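Local coordinates for 6-carboxyhexanoate--coa ligase (Bacillus subtilis, PDB 5FLG), which belongs to the 6-carboxyhexanoate--CoA ligase family of enzymes and is modelled with phosphoaminophosphonic acid-adenylate ester, pimelic acid and magnesium ions bound, at residues K26-G31 with K50-R56; L99-E103 with V205-M210; A187-C193 with C227-D233. One frame throughout, in Å; residues are numbered along the deposited sequence.

Contact 1 of 3, residues K26-G31 with K50-R56. With ANP (phosphoaminophosphonic acid-adenylate ester), chain D.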
loop_
_atom_site.group_PDB
_atom_site.type_symbol
_atom_site.label_atom_id
_atom_site.label_comp_id
_atom_site.label_asym_id
_atom_site.label_seq_id
_atom_site.Cartn_x
_atom_site.Cartn_y
_atom_site.Cartn_z
ATOM N N LYS A 26 -0.583 -3.629 -17.107
ATOM C CA LYS A 26 -1.695 -2.767 -17.477
ATOM C C LYS A 26 -2.273 -2.087 -16.234
ATOM O O LYS A 26 -2.626 -2.763 -15.269
ATOM C CB LYS A 26 -2.797 -3.592 -18.148
ATOM C CG LYS A 26 -3.971 -2.756 -18.637
ATOM C CD LYS A 26 -5.058 -3.615 -19.257
ATOM C CE LYS A 26 -6.305 -2.788 -19.496
ATOM N NZ LYS A 26 -7.503 -3.618 -19.814
ATOM N N HIS A 27 -2.247 -0.755 -16.228
ATOM C CA HIS A 27 -2.937 0.066 -15.229
ATOM C C HIS A 27 -4.418 -0.285 -15.215
ATOM O O HIS A 27 -5.075 -0.235 -16.242
ATOM C CB HIS A 27 -2.772 1.565 -15.586
ATOM C CG HIS A 27 -3.572 2.491 -14.715
ATOM N ND1 HIS A 27 -3.311 2.660 -13.378
ATOM C CD2 HIS A 27 -4.639 3.281 -14.987
ATOM C CE1 HIS A 27 -4.196 3.488 -12.852
ATOM N NE2 HIS A 27 -5.003 3.895 -13.811
ATOM N N ILE A 28 -4.945 -0.681 -14.076
ATOM C CA ILE A 28 -6.380 -0.982 -14.020
ATOM C C ILE A 28 -7.137 0.180 -13.382
ATOM O O ILE A 28 -8.065 0.768 -13.984
ATOM C CB ILE A 28 -6.676 -2.241 -13.175
ATOM C CG1 ILE A 28 -6.089 -3.502 -13.815
ATOM C CG2 ILE A 28 -8.178 -2.394 -12.996
ATOM C CD1 ILE A 28 -6.787 -3.890 -15.092
ATOM N N SER A 29 -6.713 0.529 -12.178
ATOM C CA SER A 29 -7.396 1.547 -11.397
ATOM C C SER A 29 -6.435 2.346 -10.513
ATOM O O SER A 29 -5.396 1.852 -10.094
ATOM C CB SER A 29 -8.462 0.906 -10.520
ATOM O OG SER A 29 -9.229 1.895 -9.869
ATOM N N GLY A 30 -6.812 3.588 -10.226
ATOM C CA GLY A 30 -6.112 4.409 -9.249
ATOM C C GLY A 30 -7.124 5.234 -8.479
ATOM O O GLY A 30 -8.149 5.605 -9.005
ATOM N N GLY A 31 -6.857 5.517 -7.220
ATOM C CA GLY A 31 -7.717 6.425 -6.492
ATOM C C GLY A 31 -6.970 7.234 -5.466
ATOM O O GLY A 31 -5.926 6.815 -4.949
ATOM N N LYS A 50 -13.176 -0.537 -5.586
ATOM C CA LYS A 50 -13.026 0.172 -6.835
ATOM C C LYS A 50 -11.992 -0.505 -7.707
ATOM O O LYS A 50 -12.201 -0.723 -8.897
ATOM C CB LYS A 50 -12.622 1.602 -6.495
ATOM C CG LYS A 50 -12.073 2.421 -7.610
ATOM C CD LYS A 50 -11.766 3.792 -7.007
ATOM C CE LYS A 50 -11.066 4.704 -7.993
ATOM N NZ LYS A 50 -12.114 5.273 -8.866
ATOM N N GLY A 51 -10.917 -0.948 -7.103
ATOM C CA GLY A 51 -9.895 -1.660 -7.844
ATOM C C GLY A 51 -10.302 -3.079 -8.268
ATOM O O GLY A 51 -9.929 -3.527 -9.357
ATOM N N LEU A 52 -11.097 -3.764 -7.438
ATOM C CA LEU A 52 -11.472 -5.171 -7.715
ATOM C C LEU A 52 -12.629 -5.333 -8.708
ATOM O O LEU A 52 -12.785 -6.379 -9.291
ATOM C CB LEU A 52 -11.850 -5.906 -6.438
ATOM C CG LEU A 52 -10.742 -6.092 -5.409
ATOM C CD1 LEU A 52 -11.269 -6.881 -4.237
ATOM C CD2 LEU A 52 -9.514 -6.751 -6.004
ATOM N N SER A 53 -13.435 -4.307 -8.918
ATOM C CA SER A 53 -14.592 -4.469 -9.768
ATOM C C SER A 53 -14.445 -3.597 -11.012
ATOM O O SER A 53 -15.408 -3.032 -11.487
ATOM C CB SER A 53 -15.841 -4.048 -8.991
ATOM O OG SER A 53 -15.732 -2.676 -8.646
ATOM N N HIS A 54 -13.228 -3.405 -11.497
ATOM C CA HIS A 54 -13.024 -2.435 -12.557
ATOM C C HIS A 54 -13.338 -3.051 -13.920
ATOM O O HIS A 54 -12.942 -4.170 -14.205
ATOM C CB HIS A 54 -11.604 -1.884 -12.529
ATOM C CG HIS A 54 -11.481 -0.527 -13.138
ATOM N ND1 HIS A 54 -11.683 -0.308 -14.482
ATOM C CD2 HIS A 54 -11.411 0.696 -12.570
ATOM C CE1 HIS A 54 -11.596 0.985 -14.730
ATOM N NE2 HIS A 54 -11.468 1.619 -13.580
ATOM N N SER A 55 -13.952 -2.259 -14.795
ATOM C CA SER A 55 -14.257 -2.679 -16.157
ATOM C C SER A 55 -13.007 -2.903 -17.022
ATOM O O SER A 55 -13.104 -3.473 -18.095
ATOM C CB SER A 55 -15.134 -1.618 -16.826
ATOM O OG SER A 55 -14.413 -0.390 -17.029
ATOM N N ARG A 56 -11.850 -2.382 -16.615
ATOM C CA ARG A 56 -10.636 -2.640 -17.359
ATOM C C ARG A 56 -10.051 -4.024 -16.990
ATOM O O ARG A 56 -9.042 -4.440 -17.538
ATOM C CB ARG A 56 -9.608 -1.520 -17.135
ATOM C CG ARG A 56 -9.998 -0.209 -17.812
ATOM C CD ARG A 56 -9.139 0.982 -17.408
ATOM N NE ARG A 56 -7.716 0.781 -17.640
ATOM C CZ ARG A 56 -7.087 1.040 -18.781
ATOM N NH1 ARG A 56 -7.764 1.454 -19.842
ATOM N NH2 ARG A 56 -5.794 0.765 -18.897
HETATM P PG ANP D . -10.453 4.636 -12.127
HETATM O O1G ANP D . -10.508 3.456 -11.196
HETATM O O2G ANP D . -11.125 4.360 -13.443
HETATM O O3G ANP D . -10.895 5.942 -11.551
HETATM P PB ANP D . -8.110 6.285 -12.911
HETATM O O1B ANP D . -8.526 7.293 -11.899
HETATM O O2B ANP D . -6.696 5.940 -13.199
HETATM N N3B ANP D . -8.780 4.758 -12.458
HETATM P PA ANP D . -10.009 7.656 -14.583
HETATM O O1A ANP D . -10.909 7.182 -15.628
HETATM O O2A ANP D . -10.497 8.187 -13.265
HETATM O O3A ANP D . -8.816 6.606 -14.332
HETATM O "O5'" ANP D . -9.140 8.851 -15.320
HETATM C "C5'" ANP D . -8.870 8.793 -16.692
HETATM C "C4'" ANP D . -7.399 9.137 -16.936
HETATM O "O4'" ANP D . -7.123 10.418 -16.356
HETATM C "C3'" ANP D . -6.460 8.142 -16.273
HETATM O "O3'" ANP D . -6.092 7.096 -17.165
HETATM C "C2'" ANP D . -5.254 8.982 -15.969
HETATM O "O2'" ANP D . -4.485 9.127 -17.163
HETATM C "C1'" ANP D . -5.888 10.303 -15.638
HETATM N N9 ANP D . -6.060 10.393 -14.184
HETATM C C8 ANP D . -6.991 9.749 -13.395
HETATM N N7 ANP D . -6.875 10.160 -12.111
HETATM C C5 ANP D . -5.831 11.044 -12.073
HETATM C C6 ANP D . -5.122 11.832 -11.052
HETATM N N6 ANP D . -5.455 11.778 -9.759
HETATM N N1 ANP D . -4.107 12.637 -11.438
HETATM C C2 ANP D . -3.718 12.695 -12.717
HETATM N N3 ANP D . -4.341 12.070 -13.730
HETATM C C4 ANP D . -5.307 11.167 -13.436
HETATM O O HOH W 1 -9.878 7.449 -9.265
#
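The backbone oxygen of His27 is gripped side-on by two nitrogens of one guanidinium group, Arg56 NH2 at 2.9 Å and Arg56 NE at 3.2 Å, and lies only 1° out of the guanidinium plane. The bond pair ties strand 26-36, an outermost strand, within this chain, of a three-stranded antiparallel sheet, to the loop that follows helix 40-52, and both elements line the phosphoaminophosphonic acid-adenylate ester (ANP) pocket. A bend at chi3 of Arg56 (56°) turns its flat end back onto the strand. Lys26 lays CE over one face of that group, while its extended chain carries NZ to Arg56 O, 2.9 Å away on a lone pair in the carbonyl plane. Glu224 gives Lys26 NZ a salt-bridge partner, and Asp196 O accepts from Arg56 NH1.

Ile28 and Ser29 form a classic beta bulge against Ala15. From it, Ile28 CG2 packs 3.5 Å from His54 CB, and Ile28 O stands above the centre of the His54 ring. Arg56 N donates to His54 ND1 (3.0 Å) in the ring plane, which helps hold the ring's rotation, with NE2 donating to ANP O2G, 2.8 Å away and nearly straight (171°). His27 NE2 donates to ANP O2B, in its ring plane, 2.7 Å away. Lys50, salt-bridged to Glu174 and bent at its last torsion, donates from NZ to ANP O3G at 3.0 Å.

Contact 2 of 3, residues L99-E103 with V205-M210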
loop_
_atom_site.group_PDB
_atom_site.type_symbol
_atom_site.label_atom_id
_atom_site.label_comp_id
_atom_site.label_asym_id
_atom_site.label_seq_id
_atom_site.Cartn_x
_atom_site.Cartn_y
_atom_site.Cartn_z
ATOM N N LEU A 99 -13.768 24.943 -27.125
ATOM C CA LEU A 99 -13.701 25.390 -25.735
ATOM C C LEU A 99 -12.272 25.632 -25.260
ATOM O O LEU A 99 -12.040 26.571 -24.533
ATOM C CB LEU A 99 -14.338 24.350 -24.798
ATOM C CG LEU A 99 -15.846 24.149 -25.012
ATOM C CD1 LEU A 99 -16.398 22.950 -24.246
ATOM C CD2 LEU A 99 -16.598 25.411 -24.627
ATOM N N LEU A 100 -11.332 24.737 -25.553
ATOM C CA LEU A 100 -9.927 25.004 -25.180
ATOM C C LEU A 100 -9.445 26.341 -25.780
ATOM O O LEU A 100 -8.717 27.077 -25.124
ATOM C CB LEU A 100 -8.998 23.860 -25.596
ATOM C CG LEU A 100 -9.224 22.505 -24.869
ATOM C CD1 LEU A 100 -8.586 21.372 -25.656
ATOM C CD2 LEU A 100 -8.663 22.517 -23.453
ATOM N N GLU A 101 -9.833 26.631 -27.018
ATOM C CA GLU A 101 -9.382 27.840 -27.695
ATOM C C GLU A 101 -9.951 29.101 -27.086
ATOM O O GLU A 101 -9.215 30.023 -26.745
ATOM C CB GLU A 101 -9.721 27.812 -29.186
ATOM C CG GLU A 101 -8.656 28.517 -30.017
ATOM C CD GLU A 101 -8.995 28.619 -31.494
ATOM O OE1 GLU A 101 -9.366 27.601 -32.101
ATOM O OE2 GLU A 101 -8.880 29.717 -32.060
ATOM N N LYS A 102 -11.244 29.080 -26.851
ATOM C CA LYS A 102 -11.923 30.115 -26.123
ATOM C C LYS A 102 -11.347 30.326 -24.716
ATOM O O LYS A 102 -11.233 31.454 -24.258
ATOM C CB LYS A 102 -13.414 29.774 -26.062
ATOM C CG LYS A 102 -14.237 30.852 -25.383
ATOM C CD LYS A 102 -15.723 30.520 -25.403
ATOM C CE LYS A 102 -16.560 31.780 -25.222
ATOM N NZ LYS A 102 -17.834 31.520 -24.497
ATOM N N GLU A 103 -10.906 29.273 -24.044
ATOM C CA GLU A 103 -10.279 29.465 -22.733
ATOM C C GLU A 103 -8.898 30.128 -22.805
ATOM O O GLU A 103 -8.355 30.479 -21.781
ATOM C CB GLU A 103 -10.148 28.136 -21.984
ATOM C CG GLU A 103 -9.729 28.268 -20.540
ATOM C CD GLU A 103 -10.807 28.853 -19.623
ATOM O OE1 GLU A 103 -12.002 28.711 -19.933
ATOM O OE2 GLU A 103 -10.439 29.463 -18.592
ATOM N N VAL A 205 -13.730 19.362 -20.578
ATOM C CA VAL A 205 -12.660 20.367 -20.608
ATOM C C VAL A 205 -12.977 21.314 -19.459
ATOM O O VAL A 205 -14.147 21.563 -19.151
ATOM C CB VAL A 205 -12.710 21.150 -21.934
ATOM C CG1 VAL A 205 -11.795 22.371 -21.877
ATOM C CG2 VAL A 205 -12.252 20.259 -23.060
ATOM N N ALA A 206 -11.950 21.689 -18.710
ATOM C CA ALA A 206 -12.123 22.556 -17.569
ATOM C C ALA A 206 -11.159 23.731 -17.690
ATOM O O ALA A 206 -10.018 23.580 -18.135
ATOM C CB ALA A 206 -11.849 21.813 -16.304
ATOM N N GLY A 207 -11.569 24.847 -17.109
ATOM C CA GLY A 207 -10.696 26.002 -16.975
ATOM C C GLY A 207 -11.331 27.067 -16.120
ATOM O O GLY A 207 -12.519 26.991 -15.774
ATOM N N LYS A 208 -10.553 28.108 -15.847
ATOM C CA LYS A 208 -10.883 29.055 -14.798
ATOM C C LYS A 208 -12.078 29.836 -15.245
ATOM O O LYS A 208 -12.993 30.050 -14.464
ATOM C CB LYS A 208 -9.715 30.004 -14.540
ATOM C CG LYS A 208 -8.635 29.458 -13.635
ATOM C CD LYS A 208 -7.434 30.412 -13.634
ATOM C CE LYS A 208 -6.319 29.935 -12.707
ATOM N NZ LYS A 208 -5.600 28.742 -13.210
ATOM N N LYS A 209 -12.166 30.110 -16.539
ATOM C CA LYS A 209 -13.290 30.890 -17.033
ATOM C C LYS A 209 -14.499 30.045 -17.373
ATOM O O LYS A 209 -15.620 30.392 -17.013
ATOM C CB LYS A 209 -12.882 31.696 -18.236
ATOM C CG LYS A 209 -11.841 32.736 -17.846
ATOM C CD LYS A 209 -11.545 33.708 -18.978
ATOM C CE LYS A 209 -10.782 32.998 -20.076
ATOM N NZ LYS A 209 -9.625 32.263 -19.492
ATOM N N MET A 210 -14.309 29.007 -18.175
ATOM C CA MET A 210 -15.450 28.241 -18.623
ATOM C C MET A 210 -15.977 27.305 -17.530
ATOM O O MET A 210 -17.011 26.662 -17.706
ATOM C CB MET A 210 -15.087 27.450 -19.875
ATOM C CG MET A 210 -13.877 26.543 -19.715
ATOM S SD MET A 210 -13.560 25.567 -21.205
ATOM C CE MET A 210 -11.823 25.227 -20.976
#
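A beta-hairpin of the seven-stranded mixed sheet, strands 203-207 and 211-215 with the turn between them, is held here by the C-terminal end of helix 89-102. The principal polar group is the carboxylate of Glu103, a buried side chain set against the turn residues. Its OE2 accepts the backbone N-H of Lys209 at 2.8 Å through the syn lone pair, with an N-H...O angle of 165°. Lys209 NZ reaches the same OE2 at 3.1 Å, forming a salt bridge, but comes from well above the carboxylate plane, so the two donors approach in clearly different directions. A third bond runs from Lys209 NZ to the backbone oxygen of Glu103 (3.2 Å), above the carbonyl plane and away from its lone pairs. Bends in both chains account for this pattern: Glu103 bends at chi2 (71°), which swings its carboxylate over the turn, and Lys209 curls at chi3 and chi4 until its amine faces the glutamate. The second carboxylate oxygen, OE1, lies near Met210 N, but it is modelled too close to a neighbouring atom for that bond to be more than doubtful.

Apolar packing continues along the helix. Leu100 CD2 meets Val205 CG1 at 3.5 Å as the two side chains cross, and Leu99 CB lies 4.3 Å from the same methyl. Met210 brings SD within 3.9 Å of Leu99 CB. Beyond the segments, Leu100 also packs on Ile110 of helix 107-116 and on Ala190, while Val205 lies against Leu192.

A carboxylate that accepts both a backbone N-H and an ammonium group is probably stabilised in its charged form despite its burial, and the bonds of Glu103 to Lys209 N and NZ would then tie it to the turn by charge as well as by hydrogen bonding.

Contact 3 of 3, residues A187-C193 with C227-D233; sequences AVVAELC and CRVFFID. With ANP (phosphoaminophosphonic acid-adenylate ester), chain D.
Backbone bonding joins segments 187-193 and 227-233, which carry neighbouring antiparallel strands of the seven-stranded mixed sheet; the axes of 188-193 and 227-232 run 171° apart in direction and 4.7 Å apart at closest. Leu192 and Val229 form a hydrogen-bonded pair, with Leu192 N to Val229 O and Val229 N to Leu192 O both 2.9 Å; Ala190 with Phe231 is the other such pair. There a classic beta bulge sets Val189 and Ala190 together opposite Phe231. Val189 N donates to Phe231 O, whereas Phe231 N donates to Ala190 O at 2.7 Å, and the register shifts by one residue. Asp233 N to Ala187 O closes the far end.

Side-chain packing divides between the two faces of the sheet. On the face of Ala190, Leu192 and Val229, the Phe231 ring turns its edge to Ala190 O and Leu192 CB, and helix 107-116 covers Phe231 and Leu192. On the opposite face, Val188 CG2 meets Ile232 CD1 at 3.7 Å, and the Phe230 ring lies alongside the Glu191 chain with its plane 84° from the carboxylate. Helix 170-184 packs against Glu191, Arg228 and Phe230.

Charge is concentrated on that second face. Glu191 OE2 and Arg228 NE form a short salt bridge of 2.6 Å, the carboxylate and guanidinium planes nearly coplanar at 26°; Tyr204 OH hydrogen-bonds Arg228 NH2 and, weakly, Glu191 OE2. Cys193, a residue of the pimelic acid pocket, sets SG over the centre of the guanidinium, 3.5 Å from Arg228 CZ. A bend at chi2 turns that guanidinium between Glu191 and the ANP ribose, where Arg228 NH1 donates to ANP O4', 2.9 Å away.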
loop_
_atom_site.group_PDB
_atom_site.type_symbol
_atom_site.label_atom_id
_atom_site.label_comp_id
_atom_site.label_asym_id
_atom_site.label_seq_id
_atom_site.Cartn_x
_atom_site.Cartn_y
_atom_site.Cartn_z
ATOM N N ALA A 187 -0.770 28.271 -12.738
ATOM C CA ALA A 187 -0.125 27.994 -14.038
ATOM C C ALA A 187 -0.983 27.181 -15.027
ATOM O O ALA A 187 -0.669 27.104 -16.229
ATOM C CB ALA A 187 1.222 27.327 -13.812
ATOM N N VAL A 188 -2.090 26.601 -14.552
ATOM C CA VAL A 188 -2.922 25.791 -15.424
ATOM C C VAL A 188 -3.991 26.583 -16.143
ATOM O O VAL A 188 -4.934 27.115 -15.525
ATOM C CB VAL A 188 -3.622 24.618 -14.650
ATOM C CG1 VAL A 188 -4.445 23.781 -15.617
ATOM C CG2 VAL A 188 -2.615 23.748 -13.949
ATOM N N VAL A 189 -3.946 26.558 -17.467
ATOM C CA VAL A 189 -4.882 27.312 -18.285
ATOM C C VAL A 189 -6.112 26.443 -18.589
ATOM O O VAL A 189 -7.208 26.932 -18.728
ATOM C CB VAL A 189 -4.204 27.719 -19.604
ATOM C CG1 VAL A 189 -5.209 28.320 -20.585
ATOM C CG2 VAL A 189 -3.069 28.707 -19.332
ATOM N N ALA A 190 -5.898 25.162 -18.791
ATOM C CA ALA A 190 -7.007 24.288 -19.155
ATOM C C ALA A 190 -6.656 22.821 -19.027
ATOM O O ALA A 190 -5.471 22.435 -19.015
ATOM C CB ALA A 190 -7.458 24.603 -20.563
ATOM N N GLU A 191 -7.708 22.000 -18.867
ATOM C CA GLU A 191 -7.552 20.556 -18.705
ATOM C C GLU A 191 -8.476 19.880 -19.722
ATOM O O GLU A 191 -9.532 20.395 -20.040
ATOM C CB GLU A 191 -7.881 20.093 -17.288
ATOM C CG GLU A 191 -7.979 18.560 -17.181
ATOM C CD GLU A 191 -8.492 18.023 -15.824
ATOM O OE1 GLU A 191 -8.961 18.801 -14.950
ATOM O OE2 GLU A 191 -8.458 16.775 -15.644
ATOM N N LEU A 192 -7.955 18.858 -20.391
ATOM C CA LEU A 192 -8.738 18.033 -21.262
ATOM C C LEU A 192 -8.725 16.612 -20.716
ATOM O O LEU A 192 -7.667 16.078 -20.388
ATOM C CB LEU A 192 -8.131 18.075 -22.645
ATOM C CG LEU A 192 -8.663 17.108 -23.688
ATOM C CD1 LEU A 192 -10.091 17.441 -24.115
ATOM C CD2 LEU A 192 -7.713 17.140 -24.863
ATOM N N CYS A 193 -9.901 15.994 -20.644
ATOM C CA CYS A 193 -10.031 14.711 -19.993
ATOM C C CYS A 193 -11.087 13.836 -20.655
ATOM O O CYS A 193 -12.175 14.309 -21.006
ATOM C CB CYS A 193 -10.403 14.892 -18.534
ATOM S SG CYS A 193 -10.941 13.334 -17.735
ATOM N N CYS A 227 -7.598 10.106 -21.671
ATOM C CA CYS A 227 -6.717 11.268 -21.828
ATOM C C CYS A 227 -6.873 12.162 -20.609
ATOM O O CYS A 227 -7.981 12.344 -20.079
ATOM C CB CYS A 227 -7.083 12.035 -23.092
ATOM S SG CYS A 227 -6.412 13.714 -23.263
ATOM N N ARG A 228 -5.741 12.635 -20.115
ATOM C CA ARG A 228 -5.710 13.640 -19.103
ATOM C C ARG A 228 -4.504 14.540 -19.444
ATOM O O ARG A 228 -3.368 14.165 -19.210
ATOM C CB ARG A 228 -5.539 12.991 -17.729
ATOM C CG ARG A 228 -6.109 13.789 -16.569
ATOM C CD ARG A 228 -7.602 13.767 -16.659
ATOM N NE ARG A 228 -8.334 14.174 -15.462
ATOM C CZ ARG A 228 -9.116 13.367 -14.755
ATOM N NH1 ARG A 228 -9.005 12.037 -14.870
ATOM N NH2 ARG A 228 -10.025 13.884 -13.959
ATOM N N VAL A 229 -4.782 15.731 -19.927
ATOM C CA VAL A 229 -3.731 16.704 -20.265
ATOM C C VAL A 229 -4.028 18.022 -19.570
ATOM O O VAL A 229 -5.165 18.526 -19.643
ATOM C CB VAL A 229 -3.696 16.980 -21.787
ATOM C CG1 VAL A 229 -2.587 17.959 -22.128
ATOM C CG2 VAL A 229 -3.481 15.684 -22.551
ATOM N N PHE A 230 -2.970 18.632 -19.010
ATOM C CA PHE A 230 -3.065 19.942 -18.406
ATOM C C PHE A 230 -2.248 20.893 -19.266
ATOM O O PHE A 230 -1.050 20.715 -19.395
ATOM C CB PHE A 230 -2.459 19.957 -16.985
ATOM C CG PHE A 230 -3.092 18.991 -16.021
ATOM C CD1 PHE A 230 -4.383 18.536 -16.218
ATOM C CD2 PHE A 230 -2.437 18.630 -14.865
ATOM C CE1 PHE A 230 -4.944 17.620 -15.339
ATOM C CE2 PHE A 230 -3.021 17.752 -13.951
ATOM C CZ PHE A 230 -4.283 17.240 -14.206
ATOM N N PHE A 231 -2.888 21.924 -19.774
ATOM C CA PHE A 231 -2.214 22.900 -20.588
ATOM C C PHE A 231 -1.641 23.973 -19.680
ATOM O O PHE A 231 -2.377 24.625 -18.922
ATOM C CB PHE A 231 -3.202 23.481 -21.587
ATOM C CG PHE A 231 -3.645 22.500 -22.645
ATOM C CD1 PHE A 231 -2.926 22.351 -23.813
ATOM C CD2 PHE A 231 -4.775 21.698 -22.452
ATOM C CE1 PHE A 231 -3.330 21.453 -24.781
ATOM C CE2 PHE A 231 -5.172 20.776 -23.402
ATOM C CZ PHE A 231 -4.446 20.648 -24.569
ATOM N N ILE A 232 -0.316 24.037 -19.642
ATOM C CA ILE A 232 0.413 24.857 -18.665
ATOM C C ILE A 232 1.016 26.135 -19.261
ATOM O O ILE A 232 1.625 26.117 -20.335
ATOM C CB ILE A 232 1.593 24.077 -18.067
ATOM C CG1 ILE A 232 1.103 22.771 -17.471
ATOM C CG2 ILE A 232 2.343 24.919 -17.045
ATOM C CD1 ILE A 232 0.200 22.926 -16.266
ATOM N N ASP A 233 0.818 27.237 -18.552
ATOM C CA ASP A 233 1.402 28.519 -18.886
ATOM C C ASP A 233 2.138 29.056 -17.669
ATOM O O ASP A 233 1.536 29.699 -16.806
ATOM C CB ASP A 233 0.318 29.516 -19.265
ATOM C CG ASP A 233 0.852 30.954 -19.340
ATOM O OD1 ASP A 233 2.056 31.167 -19.063
ATOM O OD2 ASP A 233 0.070 31.868 -19.673
HETATM P PG ANP D . -10.453 4.636 -12.127
HETATM O O1G ANP D . -10.508 3.456 -11.196
HETATM O O2G ANP D . -11.125 4.360 -13.443
HETATM O O3G ANP D . -10.895 5.942 -11.551
HETATM P PB ANP D . -8.110 6.285 -12.911
HETATM O O1B ANP D . -8.526 7.293 -11.899
HETATM O O2B ANP D . -6.696 5.940 -13.199
HETATM N N3B ANP D . -8.780 4.758 -12.458
HETATM P PA ANP D . -10.009 7.656 -14.583
HETATM O O1A ANP D . -10.909 7.182 -15.628
HETATM O O2A ANP D . -10.497 8.187 -13.265
HETATM O O3A ANP D . -8.816 6.606 -14.332
HETATM O "O5'" ANP D . -9.140 8.851 -15.320
HETATM C "C5'" ANP D . -8.870 8.793 -16.692
HETATM C "C4'" ANP D . -7.399 9.137 -16.936
HETATM O "O4'" ANP D . -7.123 10.418 -16.356
HETATM C "C3'" ANP D . -6.460 8.142 -16.273
HETATM O "O3'" ANP D . -6.092 7.096 -17.165
HETATM C "C2'" ANP D . -5.254 8.982 -15.969
HETATM O "O2'" ANP D . -4.485 9.127 -17.163
HETATM C "C1'" ANP D . -5.888 10.303 -15.638
HETATM N N9 ANP D . -6.060 10.393 -14.184
HETATM C C8 ANP D . -6.991 9.749 -13.395
HETATM N N7 ANP D . -6.875 10.160 -12.111
HETATM C C5 ANP D . -5.831 11.044 -12.073
HETATM C C6 ANP D . -5.122 11.832 -11.052
HETATM N N6 ANP D . -5.455 11.778 -9.759
HETATM N N1 ANP D . -4.107 12.637 -11.438
HETATM C C2 ANP D . -3.718 12.695 -12.717
HETATM N N3 ANP D . -4.341 12.070 -13.730
HETATM C C4 ANP D . -5.307 11.167 -13.436
#

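How the contacts relate
Contact 3 is the buried core of the three, whereas contacts 1 and 2 are partly buried; contact 1 lies across the chain's centre from contacts 2 and 3. Contacts 2 and 3 share the seven-stranded sheet: strands 188-194 and 203-207 are neighbours in it, and Ala206 O lies 2.9 Å from Glu191 N, probably a hydrogen bond. Contact 1 belongs to the separate three-stranded sheet, its centre 24 Å from that of contact 3, yet both reach ANP. Facing the phosphate oxygens, contact 1 is dominated by polar side chains; contact 3, a buried strand pair that meets ANP at O4', rests on backbone bonding; contact 2 combines the Glu103 carboxylate with apolar packing well removed from the ligands.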